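Local coordinates for sugar ABC transporter (Sugar-binding protein) (Bacillus halodurans, PDB 4YO7) that binds myo-inositol and probably serves as the solute-binding component of a sugar-type ABC transporter, at residues L165-N170 with E195-L200; I171-G176 with G189-I194; I229-A234 with D255-G260; E201-G206 with S225-D230. One frame throughout, in Å; residues are numbered along the deposited sequence.

The four contacts lie in one half of the bilobed fold, around a parallel sheet ordered 200-207, 169-175, 231-234, 257-259. Contact 1 starts the pairing of the first two strands, and contact 2, its centre about 12 Å away, lays helix 181-195 over strand 169-175; both share one sodium ion. Contact 3 pairs the last two strands beside a magnesium ion. Contact 4 shares Ile229 and Asp230 with it and packs the approach to strand 231-234 against strand 200-207. Asn170 N to Asp230 OD2, 2.8 Å, ties contact 1 to contacts 3 and 4. Bound myo-inositol lies about 12 Å from the Asn190 side chain of contact 2.

Contact 1. Residues L165-N170 with E195-L200; sequences LNNEGN and EEHDGL. With NA (sodium ion), chain G.
Gly169 N donates to Gly199 O at 2.9 Å, nearly straight at the hydrogen (169°), and Gly169 forms a parallel bridge with Leu200. The donor lies above the plane of the Gly199 carbonyl, 41° out of it, and Glu168 CA brings a CA-H...O contact to the same oxygen. The chief side-chain encounter is a stack: the amide of Asn167 lies over one face of the His197 imidazole, the two planes 19° apart, with Asn167 OD1 over the ring centre, 3.4 Å above its plane. Asn167 ND2 and His197 ND1 are close, but the angle is too poor for a hydrogen bond, so the amide rests on the ring. Asn167 CG, anti to its carbonyl carbon, brings the amide over the imidazole. Deeper in, Leu200 CD2 meets Leu165 CD1 at 4.0 Å, while Leu200 CG sits 3.6 Å from Asn167 O. One water joins Asn167 O to Gly199 N; another links Asn170 OD1 with Gly199 O. In the type I turn 197-200, His197 O and Leu200 O each bind sodium at 2.4 Å, with Ile194 O and three waters completing six ligands. A carbonyl-lined sodium site thus occupies the helix-to-strand turn of a beta-alpha-beta unit.

Contact 2. Residues I171-G176 with G189-I194; sequences IAIMDG and GNKQII. With NA (sodium ion), chain G.
Ile173 has the most surface buried here, and its CD1 reaches tip to tip toward Ile194 CD1, 4.1 Å away. In Ile173 the CG1 branch is anti to the carbonyl carbon (chi1 -67°) and extends on to CD1 (chi2 175°), which carries that methyl to the helix; CG2, the other branch, lies alongside the Asn190 side chain. Ile194, second in buried surface, uses the same CD1 twice: besides Ile173 it meets Ile171 CG2 at 4.1 Å, the two side chains lying alongside and pointing opposite ways. Asn190 adds its CB, 4.1 Å from Ile173 CD1. At the margin, Lys191 CG lies 4.2 Å from Ile173 CD1, while its NZ goes on to hydrogen-bond Gln205 OE1. No hydrogen bond crosses between strand and helix; the evidence is of apolar contact alone. Val202 of the adjoining strand touches both Ile173 and Ile194, widening the apolar patch. Ile194 O binds sodium at 2.5 Å, joining this end of the helix to the site that His197 O and Leu200 O complete. The short axes run 10.9 Å apart at 164°, nearly antiparallel, as expected where the helix of a beta-alpha-beta crossover returns over its own first strand.

Contact 3. Residues I229-A234 with D255-G260; sequences IDAVVA and DVIVAG. With MG (magnesium ion), chain C.
Val232 and Val256, the latter just before strand 257-259, cross obliquely, Val232 CG2 meeting Val256 CG1 at 3.9 Å. The branches differ: in Val256 the touching methyl, CG1, is anti to the backbone N (chi1 180°), whereas in Val232 CG2 is anti to the carbonyl carbon and beside the N. Val256 CG1 also approaches Ile229 CG2 at 4.3 Å, so that the one methyl touches both Val232 and Ile229; Val256 CG2 lies 3.7 Å from Ile229 O. On the face bearing Ala231, Val233, Ile257 and Ala259, Ala231 CB meets Ile257 CB at 4.0 Å, while Val233 CG1 and Ala259 CB are a little farther apart.

Four backbone bonds hold this register. Ile257 N donates to Asp230 O and Ala259 N to Val232 O; Val232 N and Ala234 N return bonds to Ile257 O and Ala259 O. The closest, Val232 N to Ile257 O at 2.8 Å, comes in nearly along the C=O axis (171°). A water also bridges Asp230 O and Asp255 O, reaching Asp230 O at 2.8 Å. Val256 O binds magnesium at 2.3 Å, alongside Leu253 O and three waters.

The axes of strands 231-234 and 257-259 come within 4.7 Å, only 3° from parallel, in the beta-alpha-beta unit completed by helix 237-249. That helix covers Val258 through Ala240, Ile244 and Leu247, whereas helix 150-164 meets Val233, Ile257 and Ala259 on the other face. Strand 169-175 flanks strand 231-234 on its remaining edge.

Contact 4. Residues E201-G206 with S225-D230; sequences EVVLQG and SGTEID
Ser225 OG accepts twice from Thr227, from its OG1 at 2.7 Å and from its backbone N at 3.2 Å, the latter with an angle of 160° at the hydrogen. The backbone bond defines an ST turn just after helix 212-224, and Ser225 OG also hydrogen-bonds Trp222 O. With OG1 bonded to Ser225 OG, Thr227 turns CG2, anti to the backbone N, toward strand 200-207. There it meets Leu204 CD1 at 3.8 Å, the two side chains touching tip to tip, and Val203 CG2 at 3.9 Å, where threonine and valine lie alongside and head opposite ways. No hydrogen bond joins 201-206 to 225-230. In the alternating layout of this alpha/beta domain, residues 225-230 lead from helix 212-224 into strand 231-234, and these side chains pack that lead-in against an outermost strand of the sheet. Val203 CG2 also lies 3.8 Å from Glu228 O: with CG1 anti to the carbonyl carbon (chi1 -63°), CG2 falls between the backbone N and the carbonyl carbon and points at the loop. Leu204 CD1 meets a second partner, Ile229 CD1, at 3.5 Å, a close approach made with the side chains crossing at about a right angle. Trp222 of helix 212-224 touches both Leu204 and Ile229, and Ala172 of strand 169-175 does the same.

Contact 1. Residues L165-N170 with E195-L200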
loop_
_atom_site.group_PDB
_atom_site.type_symbol
_atom_site.label_atom_id
_atom_site.label_comp_id
_atom_site.label_asym_id
_atom_site.label_seq_id
_atom_site.Cartn_x
_atom_site.Cartn_y
_atom_site.Cartn_z
ATOM N N LEU A 165 15.511 19.466 3.396
ATOM C CA LEU A 165 16.007 20.333 2.327
ATOM C C LEU A 165 15.976 21.822 2.684
ATOM O O LEU A 165 16.387 22.667 1.876
ATOM C CB LEU A 165 15.183 20.120 1.060
ATOM C CG LEU A 165 15.300 18.746 0.391
ATOM C CD1 LEU A 165 14.296 18.633 -0.722
ATOM C CD2 LEU A 165 16.713 18.548 -0.139
ATOM N N ASN A 166 15.506 22.147 3.884
ATOM C CA ASN A 166 15.279 23.539 4.272
ATOM C C ASN A 166 14.424 24.242 3.213
ATOM O O ASN A 166 14.649 25.397 2.851
ATOM C CB ASN A 166 16.603 24.260 4.492
ATOM C CG ASN A 166 17.312 23.763 5.720
ATOM O OD1 ASN A 166 16.812 23.921 6.832
ATOM N ND2 ASN A 166 18.471 23.139 5.532
ATOM N N ASN A 167 13.431 23.502 2.727
ATOM C CA ASN A 167 12.440 23.996 1.770
ATOM C C ASN A 167 13.005 24.419 0.417
ATOM O O ASN A 167 12.365 25.158 -0.331
ATOM C CB ASN A 167 11.668 25.149 2.394
ATOM C CG ASN A 167 10.860 24.703 3.578
ATOM O OD1 ASN A 167 10.462 23.537 3.657
ATOM N ND2 ASN A 167 10.607 25.610 4.502
ATOM N N GLU A 168 14.189 23.921 0.081
ATOM C CA GLU A 168 14.794 24.239 -1.204
ATOM C C GLU A 168 15.344 22.997 -1.870
ATOM O O GLU A 168 16.214 22.324 -1.319
ATOM C CB GLU A 168 15.922 25.270 -1.040
ATOM C CG GLU A 168 15.459 26.590 -0.447
ATOM C CD GLU A 168 16.521 27.673 -0.515
ATOM O OE1 GLU A 168 17.691 27.347 -0.819
ATOM O OE2 GLU A 168 16.181 28.851 -0.269
ATOM N N GLY A 169 14.875 22.726 -3.081
ATOM C CA GLY A 169 15.390 21.589 -3.822
ATOM C C GLY A 169 14.559 21.167 -5.009
ATOM O O GLY A 169 13.357 21.432 -5.089
ATOM N N ASN A 170 15.237 20.490 -5.931
ATOM C CA ASN A 170 14.616 19.854 -7.079
ATOM C C ASN A 170 14.167 18.447 -6.713
ATOM O O ASN A 170 14.971 17.651 -6.254
ATOM C CB ASN A 170 15.597 19.793 -8.242
ATOM C CG ASN A 170 15.871 21.154 -8.854
ATOM O OD1 ASN A 170 15.202 22.140 -8.550
ATOM N ND2 ASN A 170 16.836 21.198 -9.757
ATOM N N GLU A 195 3.892 22.545 -3.129
ATOM C CA GLU A 195 3.239 23.795 -3.535
ATOM C C GLU A 195 3.233 24.836 -2.405
ATOM O O GLU A 195 3.036 26.029 -2.654
ATOM C CB GLU A 195 1.818 23.514 -4.018
ATOM C CG GLU A 195 1.833 22.879 -5.422
ATOM C CD GLU A 195 0.530 22.199 -5.815
ATOM O OE1 GLU A 195 -0.490 22.385 -5.114
ATOM O OE2 GLU A 195 0.532 21.466 -6.832
ATOM N N GLU A 196 3.474 24.378 -1.180
ATOM C CA GLU A 196 3.605 25.252 -0.016
ATOM C C GLU A 196 4.948 25.982 0.057
ATOM O O GLU A 196 5.100 26.881 0.897
ATOM C CB GLU A 196 3.418 24.448 1.277
ATOM C CG GLU A 196 1.978 24.068 1.588
ATOM C CD GLU A 196 1.089 25.282 1.799
ATOM O OE1 GLU A 196 1.354 26.058 2.741
ATOM O OE2 GLU A 196 0.135 25.466 1.013
ATOM N N HIS A 197 5.899 25.634 -0.821
ATOM C CA HIS A 197 7.262 26.171 -0.728
ATOM C C HIS A 197 7.869 26.565 -2.070
ATOM O O HIS A 197 8.117 25.727 -2.915
ATOM C CB HIS A 197 8.166 25.151 -0.040
ATOM C CG HIS A 197 7.686 24.748 1.320
ATOM N ND1 HIS A 197 7.829 25.566 2.424
ATOM C CD2 HIS A 197 7.046 23.635 1.754
ATOM C CE1 HIS A 197 7.301 24.969 3.480
ATOM N NE2 HIS A 197 6.819 23.797 3.106
ATOM N N ASP A 198 8.131 27.854 -2.260
ATOM C CA ASP A 198 8.569 28.329 -3.566
ATOM C C ASP A 198 9.890 27.708 -4.026
ATOM O O ASP A 198 10.105 27.549 -5.229
ATOM C CB ASP A 198 8.678 29.850 -3.549
ATOM C CG ASP A 198 7.314 30.521 -3.492
ATOM O OD1 ASP A 198 6.309 29.840 -3.786
ATOM O OD2 ASP A 198 7.248 31.719 -3.154
ATOM N N GLY A 199 10.755 27.332 -3.086
ATOM C CA GLY A 199 12.047 26.746 -3.426
ATOM C C GLY A 199 12.007 25.259 -3.737
ATOM O O GLY A 199 13.022 24.684 -4.155
ATOM N N LEU A 200 10.848 24.634 -3.533
ATOM C CA LEU A 200 10.646 23.228 -3.893
ATOM C C LEU A 200 9.949 23.145 -5.245
ATOM O O LEU A 200 8.938 23.807 -5.481
ATOM C CB LEU A 200 9.825 22.494 -2.831
ATOM C CG LEU A 200 10.418 22.379 -1.429
ATOM C CD1 LEU A 200 9.441 21.697 -0.474
ATOM C CD2 LEU A 200 11.715 21.601 -1.485
HETATM NA NA NA G . 6.918 24.865 -4.839
HETATM O O HOH W 1 11.276 27.604 -0.263
HETATM O O HOH W 2 14.524 24.269 -6.760
HETATM O O HOH W 3 5.462 26.722 -4.431
HETATM O O HOH W 4 7.746 26.488 -6.536
HETATM O O HOH W 5 5.712 23.991 -6.664
#

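Contact 2. Residues I171-G176 with G189-I194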
loop_
_atom_site.group_PDB
_atom_site.type_symbol
_atom_site.label_atom_id
_atom_site.label_comp_id
_atom_site.label_asym_id
_atom_site.label_seq_id
_atom_site.Cartn_x
_atom_site.Cartn_y
_atom_site.Cartn_z
ATOM N N ILE A 171 12.885 18.170 -6.895
ATOM C CA ILE A 171 12.298 16.915 -6.453
ATOM C C ILE A 171 11.997 16.038 -7.661
ATOM O O ILE A 171 11.435 16.518 -8.643
ATOM C CB ILE A 171 11.010 17.168 -5.658
ATOM C CG1 ILE A 171 11.237 18.234 -4.576
ATOM C CG2 ILE A 171 10.504 15.868 -5.060
ATOM C CD1 ILE A 171 12.318 17.876 -3.584
ATOM N N ALA A 172 12.372 14.758 -7.589
ATOM C CA ALA A 172 11.972 13.745 -8.563
ATOM C C ALA A 172 11.001 12.796 -7.867
ATOM O O ALA A 172 11.345 12.207 -6.841
ATOM C CB ALA A 172 13.195 12.991 -9.082
ATOM N N ILE A 173 9.782 12.698 -8.393
ATOM C CA ILE A 173 8.744 11.857 -7.808
ATOM C C ILE A 173 8.591 10.571 -8.600
ATOM O O ILE A 173 8.381 10.618 -9.817
ATOM C CB ILE A 173 7.373 12.584 -7.765
ATOM C CG1 ILE A 173 7.434 13.765 -6.790
ATOM C CG2 ILE A 173 6.257 11.627 -7.332
ATOM C CD1 ILE A 173 6.177 14.611 -6.765
HETATM N N MSE A 174 8.703 9.432 -7.913
HETATM C CA MSE A 174 8.406 8.124 -8.509
HETATM C C MSE A 174 6.984 7.715 -8.174
HETATM O O MSE A 174 6.666 7.344 -7.046
HETATM C CB MSE A 174 9.385 7.041 -8.039
HETATM C CG MSE A 174 10.787 7.337 -8.441
HETATM SE SE MSE A 174 11.918 5.776 -8.047
HETATM C CE MSE A 174 13.405 6.253 -9.204
ATOM N N ASP A 175 6.132 7.813 -9.184
ATOM C CA ASP A 175 4.776 7.273 -9.125
ATOM C C ASP A 175 4.787 5.763 -9.052
ATOM O O ASP A 175 5.598 5.073 -9.712
ATOM C CB ASP A 175 3.929 7.677 -10.356
ATOM C CG ASP A 175 3.327 9.065 -10.267
ATOM O OD1 ASP A 175 2.789 9.476 -9.199
ATOM O OD2 ASP A 175 3.337 9.746 -11.325
ATOM N N GLY A 176 3.875 5.232 -8.257
ATOM C CA GLY A 176 3.610 3.814 -8.262
ATOM C C GLY A 176 2.746 3.402 -9.454
ATOM O O GLY A 176 2.755 4.059 -10.522
ATOM N N GLY A 189 -0.348 14.229 -2.177
ATOM C CA GLY A 189 0.128 14.699 -0.886
ATOM C C GLY A 189 1.517 15.300 -1.030
ATOM O O GLY A 189 1.808 16.348 -0.458
ATOM N N ASN A 190 2.382 14.626 -1.784
ATOM C CA ASN A 190 3.707 15.188 -2.054
ATOM C C ASN A 190 3.574 16.590 -2.654
ATOM O O ASN A 190 4.213 17.550 -2.213
ATOM C CB ASN A 190 4.513 14.354 -3.037
ATOM C CG ASN A 190 4.953 13.007 -2.491
ATOM O OD1 ASN A 190 4.977 12.741 -1.275
ATOM N ND2 ASN A 190 5.358 12.158 -3.401
ATOM N N LYS A 191 2.752 16.695 -3.701
ATOM C CA LYS A 191 2.622 17.966 -4.400
ATOM C C LYS A 191 1.986 19.064 -3.555
ATOM O O LYS A 191 2.277 20.246 -3.762
ATOM C CB LYS A 191 1.844 17.777 -5.699
ATOM C CG LYS A 191 2.655 16.971 -6.705
ATOM C CD LYS A 191 2.028 16.932 -8.087
ATOM C CE LYS A 191 2.923 16.197 -9.082
ATOM N NZ LYS A 191 2.414 16.299 -10.486
ATOM N N GLN A 192 1.129 18.703 -2.608
ATOM C CA GLN A 192 0.524 19.717 -1.745
ATOM C C GLN A 192 1.588 20.354 -0.863
ATOM O O GLN A 192 1.528 21.569 -0.605
ATOM C CB GLN A 192 -0.600 19.119 -0.907
ATOM C CG GLN A 192 -1.899 18.958 -1.722
ATOM C CD GLN A 192 -3.064 18.420 -0.910
ATOM O OE1 GLN A 192 -3.002 18.349 0.317
ATOM N NE2 GLN A 192 -4.149 18.058 -1.598
ATOM N N ILE A 193 2.573 19.565 -0.430
ATOM C CA ILE A 193 3.663 20.108 0.380
ATOM C C ILE A 193 4.582 20.923 -0.519
ATOM O O ILE A 193 5.066 22.001 -0.149
ATOM C CB ILE A 193 4.492 19.007 1.098
ATOM C CG1 ILE A 193 3.633 18.191 2.077
ATOM C CG2 ILE A 193 5.719 19.622 1.803
ATOM C CD1 ILE A 193 2.911 18.998 3.156
ATOM N N ILE A 194 4.845 20.413 -1.710
ATOM C CA ILE A 194 5.769 21.076 -2.607
ATOM C C ILE A 194 5.213 22.450 -2.985
ATOM O O ILE A 194 5.967 23.411 -3.114
ATOM C CB ILE A 194 6.044 20.197 -3.855
ATOM C CG1 ILE A 194 6.939 19.020 -3.454
ATOM C CG2 ILE A 194 6.701 21.025 -4.970
ATOM C CD1 ILE A 194 6.989 17.850 -4.459
HETATM NA NA NA G . 6.918 24.865 -4.839
HETATM O O HOH W 4 7.746 26.488 -6.536
HETATM O O HOH W 3 5.462 26.722 -4.431
HETATM O O HOH W 5 5.712 23.991 -6.664
#

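Contact 3. Residues I229-A234 with D255-G260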
loop_
_atom_site.group_PDB
_atom_site.type_symbol
_atom_site.label_atom_id
_atom_site.label_comp_id
_atom_site.label_asym_id
_atom_site.label_seq_id
_atom_site.Cartn_x
_atom_site.Cartn_y
_atom_site.Cartn_z
ATOM N N ILE A 229 18.974 16.802 -9.305
ATOM C CA ILE A 229 17.998 16.225 -8.381
ATOM C C ILE A 229 18.521 16.352 -6.950
ATOM O O ILE A 229 19.647 15.972 -6.666
ATOM C CB ILE A 229 17.743 14.731 -8.701
ATOM C CG1 ILE A 229 17.225 14.567 -10.137
ATOM C CG2 ILE A 229 16.781 14.099 -7.697
ATOM C CD1 ILE A 229 17.100 13.115 -10.585
ATOM N N ASP A 230 17.695 16.861 -6.046
ATOM C CA ASP A 230 18.087 16.980 -4.650
ATOM C C ASP A 230 17.405 15.931 -3.779
ATOM O O ASP A 230 17.934 15.568 -2.732
ATOM C CB ASP A 230 17.784 18.383 -4.128
ATOM C CG ASP A 230 18.568 19.433 -4.859
ATOM O OD1 ASP A 230 19.810 19.385 -4.799
ATOM O OD2 ASP A 230 17.957 20.292 -5.518
ATOM N N ALA A 231 16.255 15.433 -4.228
ATOM C CA ALA A 231 15.512 14.387 -3.514
ATOM C C ALA A 231 14.734 13.536 -4.484
ATOM O O ALA A 231 14.159 14.044 -5.452
ATOM C CB ALA A 231 14.567 14.986 -2.499
ATOM N N VAL A 232 14.732 12.236 -4.202
ATOM C CA VAL A 232 13.937 11.266 -4.929
ATOM C C VAL A 232 12.879 10.796 -3.953
ATOM O O VAL A 232 13.204 10.269 -2.896
ATOM C CB VAL A 232 14.783 10.094 -5.444
ATOM C CG1 VAL A 232 13.879 9.004 -6.059
ATOM C CG2 VAL A 232 15.794 10.605 -6.453
ATOM N N VAL A 233 11.620 11.025 -4.298
ATOM C CA VAL A 233 10.512 10.783 -3.396
ATOM C C VAL A 233 9.591 9.773 -4.070
ATOM O O VAL A 233 8.985 10.062 -5.104
ATOM C CB VAL A 233 9.781 12.104 -3.052
ATOM C CG1 VAL A 233 8.682 11.849 -2.075
ATOM C CG2 VAL A 233 10.769 13.097 -2.460
ATOM N N ALA A 234 9.523 8.581 -3.493
ATOM C CA ALA A 234 8.850 7.451 -4.135
ATOM C C ALA A 234 7.579 7.072 -3.417
ATOM O O ALA A 234 7.526 7.070 -2.190
ATOM C CB ALA A 234 9.783 6.258 -4.190
ATOM N N ASP A 255 24.560 12.617 -2.137
ATOM C CA ASP A 255 24.135 13.914 -2.672
ATOM C C ASP A 255 22.623 14.061 -2.842
ATOM O O ASP A 255 22.138 15.112 -3.266
ATOM C CB ASP A 255 24.793 14.156 -4.026
ATOM C CG ASP A 255 26.274 14.417 -3.906
ATOM O OD1 ASP A 255 26.643 15.592 -3.705
ATOM O OD2 ASP A 255 27.060 13.451 -4.003
ATOM N N VAL A 256 21.882 13.002 -2.544
ATOM C CA VAL A 256 20.455 12.976 -2.825
ATOM C C VAL A 256 19.711 12.421 -1.616
ATOM O O VAL A 256 20.131 11.425 -1.049
ATOM C CB VAL A 256 20.156 12.115 -4.095
ATOM C CG1 VAL A 256 18.716 12.066 -4.398
ATOM C CG2 VAL A 256 20.860 12.704 -5.291
ATOM N N ILE A 257 18.629 13.086 -1.211
ATOM C CA ILE A 257 17.741 12.564 -0.181
ATOM C C ILE A 257 16.816 11.534 -0.855
ATOM O O ILE A 257 16.297 11.795 -1.933
ATOM C CB ILE A 257 16.930 13.714 0.482
ATOM C CG1 ILE A 257 17.878 14.619 1.280
ATOM C CG2 ILE A 257 15.810 13.175 1.385
ATOM C CD1 ILE A 257 17.206 15.819 1.895
ATOM N N VAL A 258 16.643 10.361 -0.241
ATOM C CA VAL A 258 15.735 9.331 -0.763
ATOM C C VAL A 258 14.641 9.050 0.255
ATOM O O VAL A 258 14.903 8.878 1.446
ATOM C CB VAL A 258 16.487 8.019 -1.095
ATOM C CG1 VAL A 258 15.557 6.996 -1.752
ATOM C CG2 VAL A 258 17.672 8.318 -2.009
ATOM N N ALA A 259 13.417 8.987 -0.243
ATOM C CA ALA A 259 12.244 8.726 0.586
ATOM C C ALA A 259 11.353 7.653 -0.027
ATOM O O ALA A 259 11.147 7.614 -1.247
ATOM C CB ALA A 259 11.471 10.017 0.795
ATOM N N GLY A 260 10.785 6.812 0.850
ATOM C CA GLY A 260 9.798 5.811 0.471
ATOM C C GLY A 260 8.590 5.827 1.393
ATOM O O GLY A 260 8.472 6.709 2.254
HETATM MG MG MG C . 21.380 10.184 0.417
HETATM O O HOH W 6 21.846 16.822 -5.895
HETATM O O HOH W 7 20.111 16.714 -1.309
HETATM O O HOH W 8 20.027 8.765 1.136
HETATM O O HOH W 9 21.293 11.541 2.023
HETATM O O HOH W 10 22.600 9.307 1.866
#

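Contact 4. Residues E201-G206 with S225-D230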
loop_
_atom_site.group_PDB
_atom_site.type_symbol
_atom_site.label_atom_id
_atom_site.label_comp_id
_atom_site.label_asym_id
_atom_site.label_seq_id
_atom_site.Cartn_x
_atom_site.Cartn_y
_atom_site.Cartn_z
ATOM N N GLU A 201 10.511 22.338 -6.130
ATOM C CA GLU A 201 9.978 22.201 -7.473
ATOM C C GLU A 201 10.091 20.754 -7.942
ATOM O O GLU A 201 11.135 20.126 -7.790
ATOM C CB GLU A 201 10.735 23.133 -8.434
ATOM C CG GLU A 201 10.076 23.296 -9.794
ATOM C CD GLU A 201 10.878 24.192 -10.726
ATOM O OE1 GLU A 201 11.904 24.750 -10.283
ATOM O OE2 GLU A 201 10.480 24.334 -11.903
ATOM N N VAL A 202 9.017 20.245 -8.532
ATOM C CA VAL A 202 9.049 18.931 -9.170
ATOM C C VAL A 202 9.730 19.078 -10.523
ATOM O O VAL A 202 9.232 19.788 -11.408
ATOM C CB VAL A 202 7.637 18.336 -9.336
ATOM C CG1 VAL A 202 7.694 16.981 -10.076
ATOM C CG2 VAL A 202 6.950 18.177 -7.968
ATOM N N VAL A 203 10.885 18.435 -10.681
ATOM C CA VAL A 203 11.620 18.514 -11.940
ATOM C C VAL A 203 11.492 17.243 -12.786
ATOM O O VAL A 203 11.708 17.290 -13.993
ATOM C CB VAL A 203 13.132 18.804 -11.726
ATOM C CG1 VAL A 203 13.311 20.177 -11.074
ATOM C CG2 VAL A 203 13.818 17.713 -10.900
ATOM N N LEU A 204 11.130 16.130 -12.152
ATOM C CA LEU A 204 10.966 14.851 -12.835
ATOM C C LEU A 204 9.819 14.124 -12.165
ATOM O O LEU A 204 9.671 14.186 -10.942
ATOM C CB LEU A 204 12.230 14.000 -12.763
ATOM C CG LEU A 204 13.439 14.518 -13.530
ATOM C CD1 LEU A 204 14.698 13.832 -13.038
ATOM C CD2 LEU A 204 13.283 14.333 -15.029
ATOM N N GLN A 205 9.010 13.443 -12.968
ATOM C CA GLN A 205 7.940 12.615 -12.433
ATOM C C GLN A 205 7.716 11.478 -13.406
ATOM O O GLN A 205 7.439 11.706 -14.580
ATOM C CB GLN A 205 6.649 13.401 -12.248
ATOM C CG GLN A 205 5.568 12.573 -11.596
ATOM C CD GLN A 205 4.273 13.331 -11.398
ATOM O OE1 GLN A 205 4.218 14.562 -11.533
ATOM N NE2 GLN A 205 3.212 12.597 -11.086
ATOM N N GLY A 206 7.848 10.258 -12.909
ATOM C CA GLY A 206 7.648 9.090 -13.721
ATOM C C GLY A 206 7.236 7.916 -12.869
ATOM O O GLY A 206 7.425 7.945 -11.662
ATOM N N SER A 225 19.908 11.849 -17.744
ATOM C CA SER A 225 19.307 13.054 -18.297
ATOM C C SER A 225 20.089 14.308 -17.903
ATOM O O SER A 225 19.885 15.369 -18.473
ATOM C CB SER A 225 17.853 13.186 -17.840
ATOM O OG SER A 225 17.747 13.729 -16.525
ATOM N N GLY A 226 20.971 14.185 -16.917
ATOM C CA GLY A 226 21.731 15.322 -16.436
ATOM C C GLY A 226 20.947 16.282 -15.547
ATOM O O GLY A 226 21.525 17.224 -14.996
ATOM N N THR A 227 19.642 16.047 -15.406
ATOM C CA THR A 227 18.780 16.864 -14.549
ATOM C C THR A 227 19.311 16.893 -13.126
ATOM O O THR A 227 19.695 15.861 -12.593
ATOM C CB THR A 227 17.352 16.316 -14.516
ATOM O OG1 THR A 227 16.847 16.237 -15.848
ATOM C CG2 THR A 227 16.442 17.202 -13.688
ATOM N N GLU A 228 19.333 18.067 -12.507
ATOM C CA GLU A 228 19.793 18.175 -11.124
ATOM C C GLU A 228 18.667 17.751 -10.190
ATOM O O GLU A 228 17.553 18.250 -10.297
ATOM C CB GLU A 228 20.248 19.590 -10.814
ATOM C CG GLU A 228 21.449 20.024 -11.650
ATOM C CD GLU A 228 22.222 21.162 -11.016
ATOM O OE1 GLU A 228 21.606 21.960 -10.277
ATOM O OE2 GLU A 228 23.448 21.250 -11.248
ATOM N N ILE A 229 18.974 16.802 -9.305
ATOM C CA ILE A 229 17.998 16.225 -8.381
ATOM C C ILE A 229 18.521 16.352 -6.950
ATOM O O ILE A 229 19.647 15.972 -6.666
ATOM C CB ILE A 229 17.743 14.731 -8.701
ATOM C CG1 ILE A 229 17.225 14.567 -10.137
ATOM C CG2 ILE A 229 16.781 14.099 -7.697
ATOM C CD1 ILE A 229 17.100 13.115 -10.585
ATOM N N ASP A 230 17.695 16.861 -6.046
ATOM C CA ASP A 230 18.087 16.980 -4.650
ATOM C C ASP A 230 17.405 15.931 -3.779
ATOM O O ASP A 230 17.934 15.568 -2.732
ATOM C CB ASP A 230 17.784 18.383 -4.128
ATOM C CG ASP A 230 18.568 19.433 -4.859
ATOM O OD1 ASP A 230 19.810 19.385 -4.799
ATOM O OD2 ASP A 230 17.957 20.292 -5.518
#